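Local coordinates for protein cysteine hydrolase (Pseudomonas syringae pv. phaseolicola 1448A, PDB 3IRV) that probably acts as a hydrolase of the isochorismatase-like cysteine hydrolase family, its exact substrate not being established, at residues I73-G76 and D77-T81; G185-A189 and A190-R194; I195-T198 and T199-Y202. One frame throughout, in Å; residues are numbered along the deposited sequence. Where two conformers were deposited one is given.

Contact 1 of 3, residues I73-G76 and D77-T81; sequences IVRG and DGSDT
Arg75 and Asp80 carry the polar grip that closes this loop on itself, with OD2 of Asp80 held twice by the same residue. The backbone N of Arg75 donates to the syn lone pair of Asp80 OD2, 2.8 Å away. Arg75 NH1 reaches Asp80 OD2 from the anti side at 2.8 Å, making a salt bridge that lies in the guanidinium plane while the carboxylate plane is turned 78° from it. Two donors on one oxygen fix the rotation of the carboxylate, and they probably keep it charged. The arginine chain runs extended from CG to NE, and its CD passes 3.4 Å from Ser79 OG.

The other oxygen is served by water. The water donates to Asp80 OD1 at 2.7 Å and accepts from the backbone N of Gly76 and of Gly78, so one molecule ties both limbs of the loop together.

An apolar contact is made where Val74 CG1 meets Thr81 CG2 at 3.7 Å, the two side chains crossing at about a right angle. The hydroxyl of Thr81 turns to Arg85 and Asp92.

Within 77-81, Asp77 OD1 accepts from Ser79 N at 2.9 Å and also from Ser79 OG. This is an Asx turn, running into a type I beta turn from Gly78 to Thr81, in the loop that leads from strand 66-72 to helix 83-87.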
# COMPACT_ATOMS: atom_id res chain seq x y z
N ILE A 73 17.61 -4.56 2.87
CA ILE A 73 19.06 -4.54 2.69
C ILE A 73 19.36 -4.17 1.23
O ILE A 73 18.73 -4.74 0.30
CB ILE A 73 19.68 -5.92 2.98
CG1 ILE A 73 19.51 -6.31 4.46
CG2 ILE A 73 21.19 -5.91 2.66
CD1 ILE A 73 20.18 -7.62 4.83
N VAL A 74 20.30 -3.24 1.04
CA VAL A 74 20.76 -2.84 -0.31
C VAL A 74 22.27 -3.07 -0.42
O VAL A 74 22.95 -3.30 0.60
CB VAL A 74 20.39 -1.38 -0.64
CG1 VAL A 74 18.87 -1.15 -0.49
CG2 VAL A 74 21.15 -0.42 0.31
N ARG A 75 22.82 -3.00 -1.64
CA ARG A 75 24.22 -3.37 -1.84
C ARG A 75 25.15 -2.38 -1.16
O ARG A 75 26.18 -2.80 -0.61
CB ARG A 75 24.52 -3.44 -3.33
CG ARG A 75 24.03 -4.74 -3.98
CD ARG A 75 23.73 -4.56 -5.48
NE ARG A 75 23.25 -5.82 -6.07
CZ ARG A 75 21.99 -6.26 -6.00
NH1 ARG A 75 21.07 -5.55 -5.36
NH2 ARG A 75 21.65 -7.44 -6.54
N GLY A 76 24.77 -1.10 -1.17
CA GLY A 76 25.61 -0.06 -0.61
C GLY A 76 26.26 0.86 -1.63
O GLY A 76 26.75 1.96 -1.25
N ASP A 77 26.30 0.44 -2.90
CA ASP A 77 26.96 1.24 -3.94
C ASP A 77 26.00 2.11 -4.74
O ASP A 77 26.41 2.77 -5.69
CB ASP A 77 27.79 0.34 -4.90
CG ASP A 77 26.95 -0.67 -5.66
OD1 ASP A 77 25.70 -0.69 -5.51
OD2 ASP A 77 27.56 -1.45 -6.44
N GLY A 78 24.71 2.09 -4.38
CA GLY A 78 23.71 2.87 -5.12
C GLY A 78 23.18 2.23 -6.40
O GLY A 78 22.28 2.79 -7.05
N SER A 79 23.71 1.05 -6.76
CA SER A 79 23.27 0.37 -8.01
C SER A 79 21.83 -0.14 -7.96
O SER A 79 21.22 -0.39 -9.01
CB SER A 79 24.20 -0.77 -8.39
OG SER A 79 24.11 -1.81 -7.44
N ASP A 80 21.28 -0.25 -6.75
CA ASP A 80 19.98 -0.88 -6.54
C ASP A 80 19.03 0.05 -5.79
O ASP A 80 18.02 -0.41 -5.23
CB ASP A 80 20.12 -2.21 -5.79
CG ASP A 80 20.91 -2.09 -4.50
OD1 ASP A 80 21.27 -0.95 -4.08
OD2 ASP A 80 21.16 -3.15 -3.88
N THR A 81 19.36 1.35 -5.77
CA THR A 81 18.49 2.35 -5.16
C THR A 81 18.31 3.51 -6.12
O THR A 81 19.28 4.10 -6.62
CB THR A 81 19.04 2.89 -3.82
OG1 THR A 81 20.38 3.41 -4.00
CG2 THR A 81 19.03 1.79 -2.76
O HOH W 1 22.99 0.54 -2.60

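Contact 2 of 3, residues G185-A189 and A190-R194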
# COMPACT_ATOMS: atom_id res chain seq x y z
N GLY A 185 -0.48 18.46 9.29
CA GLY A 185 -0.65 18.35 10.72
C GLY A 185 0.29 17.28 11.24
O GLY A 185 0.85 16.48 10.48
N ALA A 186 0.45 17.26 12.56
CA ALA A 186 1.26 16.26 13.24
C ALA A 186 0.58 14.91 13.08
O ALA A 186 -0.63 14.85 13.01
CB ALA A 186 1.35 16.62 14.73
N VAL A 187 1.38 13.84 13.03
CA VAL A 187 0.84 12.49 12.90
C VAL A 187 1.54 11.57 13.91
O VAL A 187 2.76 11.32 13.82
CB VAL A 187 1.05 11.97 11.44
CG1 VAL A 187 0.65 10.55 11.31
CG2 VAL A 187 0.28 12.83 10.43
N SER A 188 0.79 11.06 14.89
CA SER A 188 1.39 10.20 15.90
C SER A 188 1.42 8.75 15.44
O SER A 188 0.58 8.34 14.62
CB SER A 188 0.60 10.26 17.19
OG SER A 188 -0.73 9.84 16.95
N ALA A 189 2.30 7.95 16.04
CA ALA A 189 2.27 6.50 15.80
C ALA A 189 0.92 5.89 16.12
O ALA A 189 0.43 5.04 15.37
CB ALA A 189 3.37 5.77 16.58
N ALA A 190 0.28 6.36 17.19
CA ALA A 190 -1.06 5.83 17.55
C ALA A 190 -2.09 6.09 16.45
O ALA A 190 -2.91 5.23 16.14
CB ALA A 190 -1.53 6.44 18.86
N ASP A 191 -2.03 7.26 15.84
CA ASP A 191 -2.97 7.58 14.76
C ASP A 191 -2.67 6.74 13.51
O ASP A 191 -3.59 6.22 12.88
CB ASP A 191 -2.94 9.05 14.48
CG ASP A 191 -3.79 9.84 15.49
OD1 ASP A 191 -4.52 9.22 16.29
OD2 ASP A 191 -3.73 11.07 15.46
N VAL A 192 -1.39 6.62 13.17
CA VAL A 192 -0.97 5.75 12.07
C VAL A 192 -1.52 4.35 12.28
O VAL A 192 -2.12 3.78 11.37
CB VAL A 192 0.56 5.71 11.93
CG1 VAL A 192 0.98 4.67 10.88
CG2 VAL A 192 1.08 7.07 11.48
N GLN A 193 -1.29 3.81 13.48
CA GLN A 193 -1.71 2.46 13.82
C GLN A 193 -3.23 2.26 13.71
O GLN A 193 -3.67 1.27 13.10
CB GLN A 193 -1.21 2.09 15.22
CG GLN A 193 -1.40 0.60 15.58
CD GLN A 193 -0.29 -0.30 15.05
OE1 GLN A 193 0.59 0.15 14.33
NE2 GLN A 193 -0.36 -1.61 15.39
N ARG A 194 -4.00 3.19 14.29
CA ARG A 194 -5.46 3.18 14.25
C ARG A 194 -5.95 3.14 12.80
O ARG A 194 -6.79 2.32 12.43
CB ARG A 194 -5.99 4.45 14.95
CG ARG A 194 -7.48 4.69 14.85
CD ARG A 194 -7.92 5.76 15.85
NE ARG A 194 -7.30 7.06 15.62
CZ ARG A 194 -7.82 8.04 14.89
NH1 ARG A 194 -9.02 7.90 14.30
NH2 ARG A 194 -7.16 9.19 14.76
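Val187 lays its CG1 against CG2 of Val192, 3.5 Å away, the side chains roughly perpendicular to each other. This apolar touch joins the last part of the incoming loop to the first turn of the helix, and CG2 of Val192 also rests 3.4 Å from the carbonyl O of Ser188.

Ser188 is the N-cap. With chi1 at 60°, its OG sits between its own backbone N and carbonyl carbon and faces forward into the first turn, where it accepts from Asp191 N at 3.1 Å. The same hydroxyl oxygen lies 3.4 Å from Asp191 CG, so the carboxylate is packed close beside the cap. Ordinary helical bonding starts at once: Val192 N donates to Ser188 O at 3.0 Å, nearly straight at 174°, and Gln193 N to Ala189 O at 2.8 Å.

In the conformer of Arg194 described, one of two, its NH2 folds back to Asp191 OD1 at 3.1 Å in a salt bridge. The bond lies in the plane of the guanidinium but meets the carboxylate from above its face, 78° out of plane. A long, weak ion pair may also link this aspartate to Arg194 of the second subunit.

Asp178 OD1 accepts from Ala189 N, the residue after the cap, tying the helix start to the loop after strand 174-175. Gln193 is hydrogen-bonded through OE1 to Thr149 at the start of helix 149-162 and through NE2 to the carbonyl O of Asn174 in strand 174-175, while Val187 packs on the second subunit.

Contact 3 of 3, residues I195-T198 and T199-Y202; sequences ISLT and TIAY
Thr199 has its OG1 beside the backbone N and anti to the carbonyl carbon, chi1 -63°, a torsion that swings the hydroxyl back over the preceding turn of helix 189-204 to Ile195 O. This is the familiar helical threonine, which donates a hydrogen bond from its hydroxyl to the carbonyl O four residues earlier. OG1 donates to Ile195 O at 2.8 Å, coming from above the carbonyl plane, 35° out of it. The regular helical donor, Thr199 N, takes the same oxygen at 3.0 Å from the opposite face. Ile195 O is therefore gripped by two donors of one residue, and the buried hydroxyl has its acceptor inside the helix.

Ile200 bends likewise toward the turn before it. Its CG1, beside the backbone N and anti to the carbonyl carbon, comes within 3.1 Å of Ser196 O, and CD1 turns back to lie 3.4 Å from the same Ser196 O. The backbone adds its own bond there, Ile200 N donating to Ser196 O at 2.8 Å, so the isoleucine side chain folds over a carbonyl that its own amide already holds.

In the conformer of Ser196 described, one of two, OG bonds Glu154 of helix 149-162, and Ile200 touches Ile157 of that helix and Val207 of strand 206-208. Other side chains of the helix face the second subunit: Ile195, Thr198 and Thr199 pack on its Val187, Tyr179 and Asn150 respectively, and the ring of Tyr202 meets Tyr179 of that subunit edge-to-face.

Toward Tyr202 the helix widens into a pi-type turn at 200-202. Here Tyr202 N still donates to Thr198 O at 3.0 Å, but the bond is bent, with an angle of 137° at the hydrogen.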
# COMPACT_ATOMS: atom_id res chain seq x y z
N ILE A 195 -5.42 4.04 11.98
CA ILE A 195 -5.86 4.12 10.59
C ILE A 195 -5.43 2.88 9.80
O ILE A 195 -6.23 2.35 9.04
CB ILE A 195 -5.36 5.43 9.91
CG1 ILE A 195 -6.31 6.60 10.20
CG2 ILE A 195 -5.46 5.30 8.37
CD1 ILE A 195 -6.53 6.97 11.61
N SER A 196 -4.21 2.41 10.02
CA SER A 196 -3.71 1.24 9.29
C SER A 196 -4.52 -0.02 9.61
O SER A 196 -4.95 -0.74 8.70
CB SER A 196 -2.24 1.00 9.62
OG SER A 196 -1.77 -0.13 8.91
N LEU A 197 -4.73 -0.30 10.89
CA LEU A 197 -5.42 -1.53 11.27
C LEU A 197 -6.88 -1.52 10.78
O LEU A 197 -7.42 -2.55 10.32
CB LEU A 197 -5.35 -1.74 12.78
CG LEU A 197 -3.94 -1.98 13.32
CD1 LEU A 197 -4.07 -2.15 14.83
CD2 LEU A 197 -3.31 -3.24 12.72
N THR A 198 -7.50 -0.34 10.86
CA THR A 198 -8.89 -0.18 10.40
C THR A 198 -8.95 -0.43 8.87
O THR A 198 -9.81 -1.18 8.36
CB THR A 198 -9.41 1.23 10.78
OG1 THR A 198 -9.46 1.33 12.22
CG2 THR A 198 -10.84 1.45 10.22
N THR A 199 -8.01 0.17 8.15
CA THR A 199 -7.92 -0.01 6.71
C THR A 199 -7.70 -1.47 6.34
O THR A 199 -8.37 -2.04 5.47
CB THR A 199 -6.79 0.85 6.14
OG1 THR A 199 -7.12 2.23 6.37
CG2 THR A 199 -6.61 0.64 4.62
N ILE A 200 -6.76 -2.11 7.03
CA ILE A 200 -6.53 -3.55 6.77
C ILE A 200 -7.80 -4.38 7.01
O ILE A 200 -8.16 -5.23 6.18
CB ILE A 200 -5.36 -4.10 7.58
CG1 ILE A 200 -4.07 -3.37 7.21
CG2 ILE A 200 -5.26 -5.64 7.43
CD1 ILE A 200 -3.00 -3.49 8.33
N ALA A 201 -8.49 -4.13 8.13
CA ALA A 201 -9.70 -4.90 8.44
C ALA A 201 -10.85 -4.66 7.44
O ALA A 201 -11.70 -5.53 7.22
CB ALA A 201 -10.15 -4.58 9.85
N TYR A 202 -10.88 -3.47 6.83
CA TYR A 202 -11.98 -3.14 5.91
C TYR A 202 -11.63 -3.54 4.48
O TYR A 202 -12.52 -3.87 3.69
CB TYR A 202 -12.27 -1.64 5.97
CG TYR A 202 -13.67 -1.26 5.51
CD1 TYR A 202 -14.73 -1.19 6.42
CD2 TYR A 202 -13.92 -0.94 4.16
CE1 TYR A 202 -16.02 -0.82 5.99
CE2 TYR A 202 -15.19 -0.57 3.73
CZ TYR A 202 -16.23 -0.53 4.65
OH TYR A 202 -17.48 -0.17 4.20

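In the fold
Along the chain the contacts come in series: 73-81 first, then 185-194 and 195-202, which adjoin without a gap. Contact 1 stands apart, in the loop between strand 66-72 of the parallel sheet and helix 83-87, its centre about 30 Å from that of contact 2 and about 32 Å from that of contact 3. Contacts 2 and 3 share helix 189-204, the former at its capped start and the latter further along, with centres about 13 Å apart. Both touch the second subunit, so this helix contributes to the dimer interface in both its first and its later turns, whereas neither segment of contact 1 is touched by another chain of the assembly. All three fall within the isochorismatase family region.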